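Side-chain contacts in Lmo1076 protein (Listeria monocytogenes serovar 1/2a, PDB 5JQC), which is a secreted, putative autolysin that probably cleaves the cell wall as an amidase, represented here by a segment of three SH3-like GW domains: residues A[87-91]-A[92-96]; A[68-72]-A[73-77]; A[52-55]-A[56-59]; A[169-173]-A[174-178]. One frame throughout, in Å; residues are numbered along the deposited sequence.

Three of the four contacts share the first GW domain, and the fourth repeats one of them in the second. Interactions 1 and 2, with centres about 10 Å apart, are joined by a probable hydrogen bond of 2.7 Å between Tyr96 OH and Glu68 OE2, and by another of 2.8 Å from Lys91 N to Thr75 O. Interaction 3 lies about 11 Å, centre to centre, from interaction 1 and touches it where Met89 SE packs 3.8 Å from Gly55 CA. Interaction 4 has its centre about 35 Å from that of interaction 1, yet repeats its Asp-Arg salt bridge, Asx turn and 3-10 turn, here with a sulfate bound to the arginine.

Interaction 1. Residues A[87-91]-A[92-96]; sequences GWMDK and RAFVY
Asp90 and Arg92 form an Asx turn with a salt bridge, beside a 3-10 turn, in the short link from strand 84-90 into strand 94-96 of the SH3-like GW domain. Asp90 ends the first strand with CG anti to its own backbone N (chi1 -157°), which lets OD1 accept the backbone N of Arg92 at 3.2 Å. The side chain of Arg92 curls back, bent at chi3, and grips the carboxylate side-on: NE points at OD1, and NH2 reaches OD2 of Asp90 at 2.6 Å, on the syn side but out of the carboxylate plane. The two flat groups are turned 49° apart. Two backbone bonds close the turn, Ala93 N to Asp90 O and Phe94 N to Lys91 O. Beneath it the selenomethionine Met89 lays CG 3.8 Å from Ala93 CB, while its CE touches Phe94 CZ at 3.5 Å. Farther out, CE of the extended Lys91 lies 3.6 Å from Tyr96 OH; Lys91 NZ forms a salt bridge with Glu68, whose other carboxylate oxygen is hydrogen-bonded to Tyr96 OH. The Phe94 ring meets Phe79 edge-to-face and packs on Val63 and Ile65, placing the turn against strands 74-81 and 62-71.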
loop_
_atom_site.group_PDB
_atom_site.type_symbol
_atom_site.label_atom_id
_atom_site.label_comp_id
_atom_site.label_asym_id
_atom_site.label_seq_id
_atom_site.Cartn_x
_atom_site.Cartn_y
_atom_site.Cartn_z
ATOM N N GLY A 87 23.002 24.766 -1.114
ATOM C CA GLY A 87 23.515 25.491 0.039
ATOM C C GLY A 87 22.621 25.253 1.245
ATOM O O GLY A 87 21.997 24.197 1.371
ATOM N N TRP A 88 22.572 26.261 2.112
ATOM C CA TRP A 88 21.760 26.233 3.320
ATOM C C TRP A 88 20.722 27.337 3.280
ATOM O O TRP A 88 21.005 28.450 2.831
ATOM C CB TRP A 88 22.602 26.424 4.561
ATOM C CG TRP A 88 23.614 25.406 4.722
ATOM C CD1 TRP A 88 24.716 25.216 3.946
ATOM C CD2 TRP A 88 23.658 24.413 5.743
ATOM N NE1 TRP A 88 25.446 24.158 4.423
ATOM C CE2 TRP A 88 24.819 23.649 5.530
ATOM C CE3 TRP A 88 22.826 24.094 6.821
ATOM C CZ2 TRP A 88 25.172 22.581 6.354
ATOM C CZ3 TRP A 88 23.179 23.036 7.642
ATOM C CH2 TRP A 88 24.345 22.294 7.407
HETATM N N MSE A 89 19.537 27.034 3.793
HETATM C CA MSE A 89 18.462 28.015 3.875
HETATM C C MSE A 89 17.602 27.755 5.111
HETATM O O MSE A 89 17.519 26.616 5.594
HETATM C CB MSE A 89 17.624 27.982 2.590
HETATM C CG MSE A 89 16.440 28.943 2.578
HETATM SE SE MSE A 89 15.804 29.437 0.791
HETATM C CE MSE A 89 15.431 27.663 0.030
ATOM N N ASP A 90 17.026 28.836 5.640
ATOM C CA ASP A 90 16.086 28.768 6.749
ATOM C C ASP A 90 15.108 27.623 6.539
ATOM O O ASP A 90 14.446 27.539 5.502
ATOM C CB ASP A 90 15.327 30.104 6.849
ATOM C CG ASP A 90 14.743 30.371 8.232
ATOM O OD1 ASP A 90 14.249 29.446 8.912
ATOM O OD2 ASP A 90 14.777 31.545 8.646
ATOM N N LYS A 91 15.017 26.746 7.541
ATOM C CA LYS A 91 14.102 25.607 7.470
ATOM C C LYS A 91 12.670 26.038 7.172
ATOM O O LYS A 91 11.911 25.281 6.552
ATOM C CB LYS A 91 14.166 24.823 8.781
ATOM C CG LYS A 91 13.283 23.601 8.823
ATOM C CD LYS A 91 13.582 22.821 10.072
ATOM C CE LYS A 91 12.887 21.490 10.053
ATOM N NZ LYS A 91 13.262 20.707 11.261
ATOM N N ARG A 92 12.287 27.248 7.589
ATOM C CA ARG A 92 10.929 27.738 7.361
ATOM C C ARG A 92 10.629 27.937 5.882
ATOM O O ARG A 92 9.459 27.952 5.490
ATOM C CB ARG A 92 10.704 29.053 8.117
ATOM C CG ARG A 92 10.553 28.920 9.636
ATOM C CD ARG A 92 10.448 30.304 10.297
ATOM N NE ARG A 92 11.657 31.080 10.028
ATOM C CZ ARG A 92 11.766 32.407 10.149
ATOM N NH1 ARG A 92 10.727 33.161 10.531
ATOM N NH2 ARG A 92 12.931 32.983 9.864
ATOM N N ALA A 93 11.652 28.076 5.048
ATOM C CA ALA A 93 11.419 28.184 3.616
ATOM C C ALA A 93 10.938 26.882 2.967
ATOM O O ALA A 93 10.688 26.882 1.758
ATOM C CB ALA A 93 12.700 28.668 2.924
ATOM N N PHE A 94 10.784 25.778 3.716
ATOM C CA PHE A 94 10.504 24.468 3.125
ATOM C C PHE A 94 9.259 23.824 3.731
ATOM O O PHE A 94 8.962 24.004 4.916
ATOM C CB PHE A 94 11.672 23.467 3.322
ATOM C CG PHE A 94 13.013 23.956 2.843
ATOM C CD1 PHE A 94 13.786 24.798 3.627
ATOM C CD2 PHE A 94 13.526 23.521 1.630
ATOM C CE1 PHE A 94 15.032 25.220 3.185
ATOM C CE2 PHE A 94 14.765 23.937 1.188
ATOM C CZ PHE A 94 15.519 24.783 1.962
ATOM N N VAL A 95 8.569 23.016 2.914
ATOM C CA VAL A 95 7.512 22.105 3.369
ATOM C C VAL A 95 7.998 20.667 3.179
ATOM O O VAL A 95 8.158 20.202 2.041
ATOM C CB VAL A 95 6.195 22.330 2.621
ATOM C CG1 VAL A 95 5.141 21.357 3.114
ATOM C CG2 VAL A 95 5.703 23.767 2.821
ATOM N N TYR A 96 8.232 19.960 4.287
ATOM C CA TYR A 96 8.712 18.585 4.215
ATOM C C TYR A 96 7.576 17.651 3.826
ATOM O O TYR A 96 6.452 17.772 4.328
ATOM C CB TYR A 96 9.288 18.120 5.555
ATOM C CG TYR A 96 10.642 18.676 5.929
ATOM C CD1 TYR A 96 11.103 19.881 5.406
ATOM C CD2 TYR A 96 11.462 17.988 6.818
ATOM C CE1 TYR A 96 12.340 20.381 5.760
ATOM C CE2 TYR A 96 12.708 18.476 7.179
ATOM C CZ TYR A 96 13.145 19.672 6.645
ATOM O OH TYR A 96 14.380 20.173 6.996
#

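Interaction 2. Residues A[68-72]-A[73-77]; sequences EGTTS and RGTWV
Thr70 and Thr75 stand side by side on one face of a beta hairpin, pointing the same way, with CG2 of Thr70 3.2 Å from OG1 of Thr75. Glu68 and Val77 share that face and are likewise aligned: the arm of Glu68 runs alongside the valine, and its CG lies 3.7 Å from Val77 CG1, while its carboxylate is held by a salt bridge from Lys91 and a hydrogen bond with Tyr96. On the other face the side chains meet differently. The Trp76 indole slants across Thr71, bringing CZ3 to 3.7 Å from Thr71 OG1, while Gly69 opposite Trp76 and Gly74 opposite Thr71 carry no side chains there.

At the tip, a type I turn runs from Thr71 to Gly74. OG1 of Thr71, set between its own backbone N and carbonyl carbon (chi1 81°), receives Arg73 N at 3.0 Å with an N-H...O angle of 164°, an ST turn within the beta turn. Behind it, Gly69 and Trp76 exchange two backbone bonds of 2.8 Å, between N of each residue and O of the other.

Strand 62-71 runs on beside strand 19-29, with Thr70 packed on Gln19. Strand 74-81 borders strand 84-90 on its other side, and Val77 reaches across to Phe94 in the closing strand 94-96.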
loop_
_atom_site.group_PDB
_atom_site.type_symbol
_atom_site.label_atom_id
_atom_site.label_comp_id
_atom_site.label_asym_id
_atom_site.label_seq_id
_atom_site.Cartn_x
_atom_site.Cartn_y
_atom_site.Cartn_z
ATOM N N GLU A 68 20.706 19.551 8.932
ATOM C CA GLU A 68 20.082 20.675 9.622
ATOM C C GLU A 68 21.048 21.167 10.680
ATOM O O GLU A 68 21.767 20.370 11.281
ATOM C CB GLU A 68 18.758 20.303 10.289
ATOM C CG GLU A 68 17.811 19.519 9.406
ATOM C CD GLU A 68 16.386 19.531 9.941
ATOM O OE1 GLU A 68 16.196 20.050 11.066
ATOM O OE2 GLU A 68 15.471 19.023 9.237
ATOM N N GLY A 69 21.042 22.476 10.919
ATOM C CA GLY A 69 21.866 23.089 11.948
ATOM C C GLY A 69 21.163 24.289 12.555
ATOM O O GLY A 69 20.446 25.017 11.854
ATOM N N THR A 70 21.329 24.500 13.854
ATOM C CA THR A 70 20.633 25.581 14.531
ATOM C C THR A 70 21.634 26.588 15.072
ATOM O O THR A 70 22.776 26.242 15.388
ATOM C CB THR A 70 19.744 25.056 15.668
ATOM O OG1 THR A 70 20.552 24.531 16.731
ATOM C CG2 THR A 70 18.812 23.975 15.145
ATOM N N THR A 71 21.207 27.847 15.116
ATOM C CA THR A 71 21.880 28.889 15.877
ATOM C C THR A 71 20.820 29.643 16.657
ATOM O O THR A 71 19.620 29.377 16.512
ATOM C CB THR A 71 22.632 29.879 14.983
ATOM O OG1 THR A 71 21.703 30.834 14.462
ATOM C CG2 THR A 71 23.308 29.187 13.823
ATOM N N SER A 72 21.249 30.631 17.438
ATOM C CA SER A 72 20.311 31.486 18.152
ATOM C C SER A 72 19.270 32.149 17.239
ATOM O O SER A 72 18.202 32.561 17.720
ATOM C CB SER A 72 21.113 32.533 18.911
ATOM O OG SER A 72 20.277 33.322 19.727
ATOM N N ARG A 73 19.533 32.257 15.938
ATOM C CA ARG A 73 18.589 32.948 15.072
ATOM C C ARG A 73 17.603 32.026 14.362
ATOM O O ARG A 73 16.643 32.536 13.779
ATOM C CB ARG A 73 19.332 33.774 14.020
ATOM C CG ARG A 73 20.147 34.912 14.607
ATOM C CD ARG A 73 20.992 35.556 13.519
ATOM N NE ARG A 73 21.904 36.544 14.083
ATOM C CZ ARG A 73 21.567 37.814 14.318
ATOM N NH1 ARG A 73 22.444 38.658 14.839
ATOM N NH2 ARG A 73 20.353 38.240 14.026
ATOM N N GLY A 74 17.803 30.706 14.379
ATOM C CA GLY A 74 16.864 29.793 13.737
ATOM C C GLY A 74 17.555 28.503 13.322
ATOM O O GLY A 74 18.667 28.212 13.761
ATOM N N THR A 75 16.869 27.747 12.459
ATOM C CA THR A 75 17.359 26.478 11.930
ATOM C C THR A 75 17.598 26.618 10.437
ATOM O O THR A 75 16.706 27.056 9.707
ATOM C CB THR A 75 16.366 25.340 12.185
ATOM O OG1 THR A 75 16.246 25.131 13.597
ATOM C CG2 THR A 75 16.848 24.048 11.540
ATOM N N TRP A 76 18.804 26.265 9.994
ATOM C CA TRP A 76 19.159 26.253 8.580
ATOM C C TRP A 76 19.361 24.814 8.118
ATOM O O TRP A 76 19.941 24.002 8.846
ATOM C CB TRP A 76 20.423 27.103 8.335
ATOM C CG TRP A 76 20.059 28.544 8.235
ATOM C CD1 TRP A 76 19.829 29.253 7.090
ATOM C CD2 TRP A 76 19.790 29.439 9.320
ATOM N NE1 TRP A 76 19.455 30.535 7.394
ATOM C CE2 TRP A 76 19.426 30.677 8.757
ATOM C CE3 TRP A 76 19.840 29.317 10.714
ATOM C CZ2 TRP A 76 19.122 31.792 9.537
ATOM C CZ3 TRP A 76 19.532 30.423 11.485
ATOM C CH2 TRP A 76 19.176 31.645 10.895
ATOM N N VAL A 77 18.880 24.497 6.912
ATOM C CA VAL A 77 18.975 23.145 6.369
ATOM C C VAL A 77 19.700 23.169 5.025
ATOM O O VAL A 77 19.509 24.077 4.208
ATOM C CB VAL A 77 17.575 22.487 6.240
ATOM C CG1 VAL A 77 16.836 22.549 7.568
ATOM C CG2 VAL A 77 16.741 23.119 5.143
#

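Interaction 3. Residues A[52-55]-A[56-59]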
loop_
_atom_site.group_PDB
_atom_site.type_symbol
_atom_site.label_atom_id
_atom_site.label_comp_id
_atom_site.label_asym_id
_atom_site.label_seq_id
_atom_site.Cartn_x
_atom_site.Cartn_y
_atom_site.Cartn_z
ATOM N N LEU A 52 24.173 34.041 -0.965
ATOM C CA LEU A 52 24.469 33.515 -2.300
ATOM C C LEU A 52 23.387 33.904 -3.295
ATOM O O LEU A 52 23.686 34.274 -4.437
ATOM C CB LEU A 52 24.616 31.992 -2.270
ATOM C CG LEU A 52 26.019 31.399 -2.217
ATOM C CD1 LEU A 52 26.764 31.987 -1.040
ATOM C CD2 LEU A 52 25.960 29.879 -2.113
ATOM N N SER A 53 22.126 33.798 -2.886
ATOM C CA SER A 53 20.980 34.197 -3.695
ATOM C C SER A 53 19.746 34.096 -2.816
ATOM O O SER A 53 19.799 33.600 -1.687
ATOM C CB SER A 53 20.816 33.334 -4.953
ATOM O OG SER A 53 20.260 32.065 -4.642
ATOM N N THR A 54 18.631 34.573 -3.349
ATOM C CA THR A 54 17.361 34.382 -2.676
ATOM C C THR A 54 16.830 32.979 -2.966
ATOM O O THR A 54 17.346 32.251 -3.823
ATOM C CB THR A 54 16.355 35.449 -3.116
ATOM O OG1 THR A 54 15.111 35.265 -2.427
ATOM C CG2 THR A 54 16.114 35.373 -4.622
ATOM N N GLY A 55 15.787 32.598 -2.227
ATOM C CA GLY A 55 15.120 31.332 -2.449
ATOM C C GLY A 55 14.092 31.330 -3.553
ATOM O O GLY A 55 13.555 30.269 -3.887
ATOM N N ALA A 56 13.808 32.499 -4.131
ATOM C CA ALA A 56 12.860 32.575 -5.240
ATOM C C ALA A 56 13.181 31.632 -6.398
ATOM O O ALA A 56 12.240 30.989 -6.898
ATOM C CB ALA A 56 12.759 34.027 -5.730
ATOM N N PRO A 57 14.429 31.486 -6.868
ATOM C CA PRO A 57 14.669 30.571 -8.000
ATOM C C PRO A 57 14.174 29.152 -7.761
ATOM O O PRO A 57 13.934 28.424 -8.732
ATOM C CB PRO A 57 16.196 30.602 -8.167
ATOM C CG PRO A 57 16.614 31.896 -7.606
ATOM C CD PRO A 57 15.680 32.155 -6.456
ATOM N N TYR A 58 13.992 28.743 -6.508
ATOM C CA TYR A 58 13.676 27.363 -6.178
ATOM C C TYR A 58 12.246 27.187 -5.686
ATOM O O TYR A 58 11.922 26.128 -5.144
ATOM C CB TYR A 58 14.660 26.840 -5.126
ATOM C CG TYR A 58 16.115 27.169 -5.413
ATOM C CD1 TYR A 58 16.910 26.304 -6.157
ATOM C CD2 TYR A 58 16.697 28.341 -4.930
ATOM C CE1 TYR A 58 18.243 26.593 -6.420
ATOM C CE2 TYR A 58 18.029 28.641 -5.188
ATOM C CZ TYR A 58 18.795 27.760 -5.936
ATOM O OH TYR A 58 20.113 28.044 -6.206
ATOM N N ASN A 59 11.382 28.184 -5.861
ATOM C CA ASN A 59 10.018 28.064 -5.365
ATOM C C ASN A 59 9.285 26.939 -6.078
ATOM O O ASN A 59 9.369 26.808 -7.301
ATOM C CB ASN A 59 9.267 29.382 -5.533
ATOM C CG ASN A 59 9.640 30.389 -4.474
ATOM O OD1 ASN A 59 9.978 30.017 -3.351
ATOM N ND2 ASN A 59 9.587 31.669 -4.820
#
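A 3-10 turn at residues 56-57 follows the weakly bonded strand about 53-54 and directs the chain towards strand 62-71. Its closing bond runs from Tyr58 N to Gly55 O at 3.1 Å, and a second backbone bond, Asn59 N to Ala56 O, carries the winding one residue further. Pro57 has no N-H to offer Thr54 O, and its CD lies 3.1 Å from that oxygen. The carbonyl finds its donor in Ser53 OG at 3.0 Å; the hydroxyl, held between the serine's own backbone N and carbonyl carbon (chi1 77°), approaches tilted 25° from the carbonyl plane.

The methyl CG2 of Thr54 points over the start of the turn, 3.8 Å from Ala56 CB and 3.7 Å from Pro57 CD. The Tyr58 ring turns its CD2-CE2 edge to the oxygens of Ser53, Thr54 and Gly55: CE2 is 3.9 Å from Thr54 O. One face of the same ring rests near its rim on Pro57 CB, and the ring also meets Phe79 edge-to-face.

Polar side chains tie both ends of the turn to the neighbouring loop: Thr54 OG1 bonds to Asp33 O, while Asn59 ND2 and OD1 bond to Asp33 OD2 and Ala32 N. The serine hydroxyl gives Thr54 O a hydrogen bond that proline, lacking an N-H, cannot, which probably helps the turn accept a proline here.

Interaction 4. Residues A[169-173]-A[174-178]. With SO4 (sulfate ion), chain E.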
loop_
_atom_site.group_PDB
_atom_site.type_symbol
_atom_site.label_atom_id
_atom_site.label_comp_id
_atom_site.label_asym_id
_atom_site.label_seq_id
_atom_site.Cartn_x
_atom_site.Cartn_y
_atom_site.Cartn_z
ATOM N N GLY A 169 -1.275 1.569 -9.669
ATOM C CA GLY A 169 -1.089 2.661 -8.728
ATOM C C GLY A 169 -1.379 2.191 -7.315
ATOM O O GLY A 169 -1.173 1.022 -6.982
ATOM N N TRP A 170 -1.854 3.128 -6.505
ATOM C CA TRP A 170 -2.100 2.899 -5.095
ATOM C C TRP A 170 -3.551 3.203 -4.764
ATOM O O TRP A 170 -4.119 4.212 -5.213
ATOM C CB TRP A 170 -1.178 3.760 -4.230
ATOM C CG TRP A 170 0.293 3.396 -4.320
ATOM C CD1 TRP A 170 1.173 3.738 -5.319
ATOM C CD2 TRP A 170 1.059 2.670 -3.350
ATOM N NE1 TRP A 170 2.427 3.266 -5.030
ATOM C CE2 TRP A 170 2.386 2.600 -3.831
ATOM C CE3 TRP A 170 0.753 2.064 -2.127
ATOM C CZ2 TRP A 170 3.398 1.956 -3.131
ATOM C CZ3 TRP A 170 1.760 1.417 -1.440
ATOM C CH2 TRP A 170 3.065 1.375 -1.939
ATOM N N LEU A 171 -4.141 2.338 -3.956
ATOM C CA LEU A 171 -5.551 2.437 -3.640
ATOM C C LEU A 171 -5.733 2.022 -2.192
ATOM O O LEU A 171 -5.036 1.128 -1.707
ATOM C CB LEU A 171 -6.370 1.547 -4.593
ATOM C CG LEU A 171 -7.889 1.529 -4.450
ATOM C CD1 LEU A 171 -8.439 2.902 -4.716
ATOM C CD2 LEU A 171 -8.512 0.500 -5.399
ATOM N N ASP A 172 -6.643 2.685 -1.495
ATOM C CA ASP A 172 -6.844 2.366 -0.089
ATOM C C ASP A 172 -7.226 0.893 0.059
ATOM O O ASP A 172 -8.072 0.376 -0.669
ATOM C CB ASP A 172 -7.914 3.285 0.502
ATOM C CG ASP A 172 -8.007 3.204 2.028
ATOM O OD1 ASP A 172 -8.401 2.134 2.551
ATOM O OD2 ASP A 172 -7.761 4.240 2.702
ATOM N N ALA A 173 -6.552 0.208 0.983
ATOM C CA ALA A 173 -6.793 -1.214 1.212
ATOM C C ALA A 173 -8.258 -1.537 1.491
ATOM O O ALA A 173 -8.684 -2.676 1.259
ATOM C CB ALA A 173 -5.932 -1.681 2.380
ATOM N N ARG A 174 -9.025 -0.575 2.016
ATOM C CA ARG A 174 -10.454 -0.775 2.252
ATOM C C ARG A 174 -11.248 -0.940 0.966
ATOM O O ARG A 174 -12.401 -1.397 1.023
ATOM C CB ARG A 174 -11.033 0.388 3.045
ATOM C CG ARG A 174 -10.634 0.412 4.485
ATOM C CD ARG A 174 -11.069 1.731 5.117
ATOM N NE ARG A 174 -10.285 2.852 4.599
ATOM C CZ ARG A 174 -10.429 4.113 5.007
ATOM N NH1 ARG A 174 -11.348 4.404 5.921
ATOM N NH2 ARG A 174 -9.672 5.080 4.490
ATOM N N ALA A 175 -10.653 -0.592 -0.181
ATOM C CA ALA A 175 -11.282 -0.767 -1.482
ATOM C C ALA A 175 -11.199 -2.196 -2.009
ATOM O O ALA A 175 -11.903 -2.519 -2.973
ATOM C CB ALA A 175 -10.631 0.179 -2.498
ATOM N N PHE A 176 -10.355 -3.054 -1.424
ATOM C CA PHE A 176 -10.135 -4.409 -1.908
ATOM C C PHE A 176 -10.837 -5.440 -1.035
ATOM O O PHE A 176 -10.902 -5.305 0.190
ATOM C CB PHE A 176 -8.661 -4.778 -1.922
ATOM C CG PHE A 176 -7.808 -3.897 -2.759
ATOM C CD1 PHE A 176 -7.454 -2.637 -2.316
ATOM C CD2 PHE A 176 -7.278 -4.366 -3.953
ATOM C CE1 PHE A 176 -6.620 -1.837 -3.066
ATOM C CE2 PHE A 176 -6.437 -3.574 -4.712
ATOM C CZ PHE A 176 -6.109 -2.306 -4.270
ATOM N N HIS A 177 -11.311 -6.506 -1.682
ATOM C CA HIS A 177 -11.674 -7.756 -1.022
ATOM C C HIS A 177 -10.543 -8.737 -1.305
ATOM O O HIS A 177 -10.393 -9.206 -2.439
ATOM C CB HIS A 177 -13.001 -8.302 -1.536
ATOM C CG HIS A 177 -13.361 -9.637 -0.963
ATOM N ND1 HIS A 177 -14.181 -9.778 0.137
ATOM C CD2 HIS A 177 -12.991 -10.893 -1.316
ATOM C CE1 HIS A 177 -14.318 -11.062 0.424
ATOM N NE2 HIS A 177 -13.606 -11.758 -0.442
ATOM N N VAL A 178 -9.757 -9.062 -0.285
ATOM C CA VAL A 178 -8.595 -9.919 -0.491
ATOM C C VAL A 178 -9.012 -11.381 -0.412
ATOM O O VAL A 178 -9.697 -11.797 0.537
ATOM C CB VAL A 178 -7.496 -9.609 0.531
ATOM C CG1 VAL A 178 -6.223 -10.378 0.173
ATOM C CG2 VAL A 178 -7.231 -8.103 0.581
HETATM S S SO4 E . -11.176 8.133 5.936
HETATM O O1 SO4 E . -9.923 7.450 6.211
HETATM O O2 SO4 E . -11.418 8.172 4.485
HETATM O O3 SO4 E . -12.293 7.389 6.558
HETATM O O4 SO4 E . -11.150 9.504 6.460
#
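OD1 of Asp172 is gripped twice by one residue: Arg174 N reaches it at 2.8 Å along the anti lone pair, closing an Asx turn, and Arg174 NE comes in from above the carboxylate plane at 2.9 Å. The other oxygen, OD2, takes Arg174 NH2 at 2.7 Å, so the arginine clasps the acid side-on with NE and one terminal nitrogen. Both bonds lie in the guanidinium plane, yet that plane is turned 43° from the carboxylate. The bend at chi3 (-69°) turns the guanidinium back towards the Asp172 carboxylate.

The NH1-NH2 edge of the guanidinium faces a sulfate ion, probably from the crystallisation liquor. Its O1 accepts Arg174 NH2 at 2.9 Å, and its O3 accepts NH1 of the same arginine at 3.2 Å. NH2 thus bridges carboxylate and sulfate, and Asp172 probably steadies the group that holds the anion.

Below the salt bridge the contact becomes apolar. Leu171 places CD2 3.6 Å from Ala175 CB and, slanting against Phe176, its CB 3.7 Å from Phe176 CE1. The Phe176 ring turns an edge to the carbonyl oxygens of Leu171, Asp172 and Ala173, and meets Tyr159 and Phe161 edge-to-face. Backbone bonds from Ala175 N to Asp172 O and from Phe176 N to Ala173 O wind the chain between strands 166-172 and 176-178. A short 3-10 turn leading into the final strand is characteristic of the SH3 fold, to whose clan this second GW domain belongs.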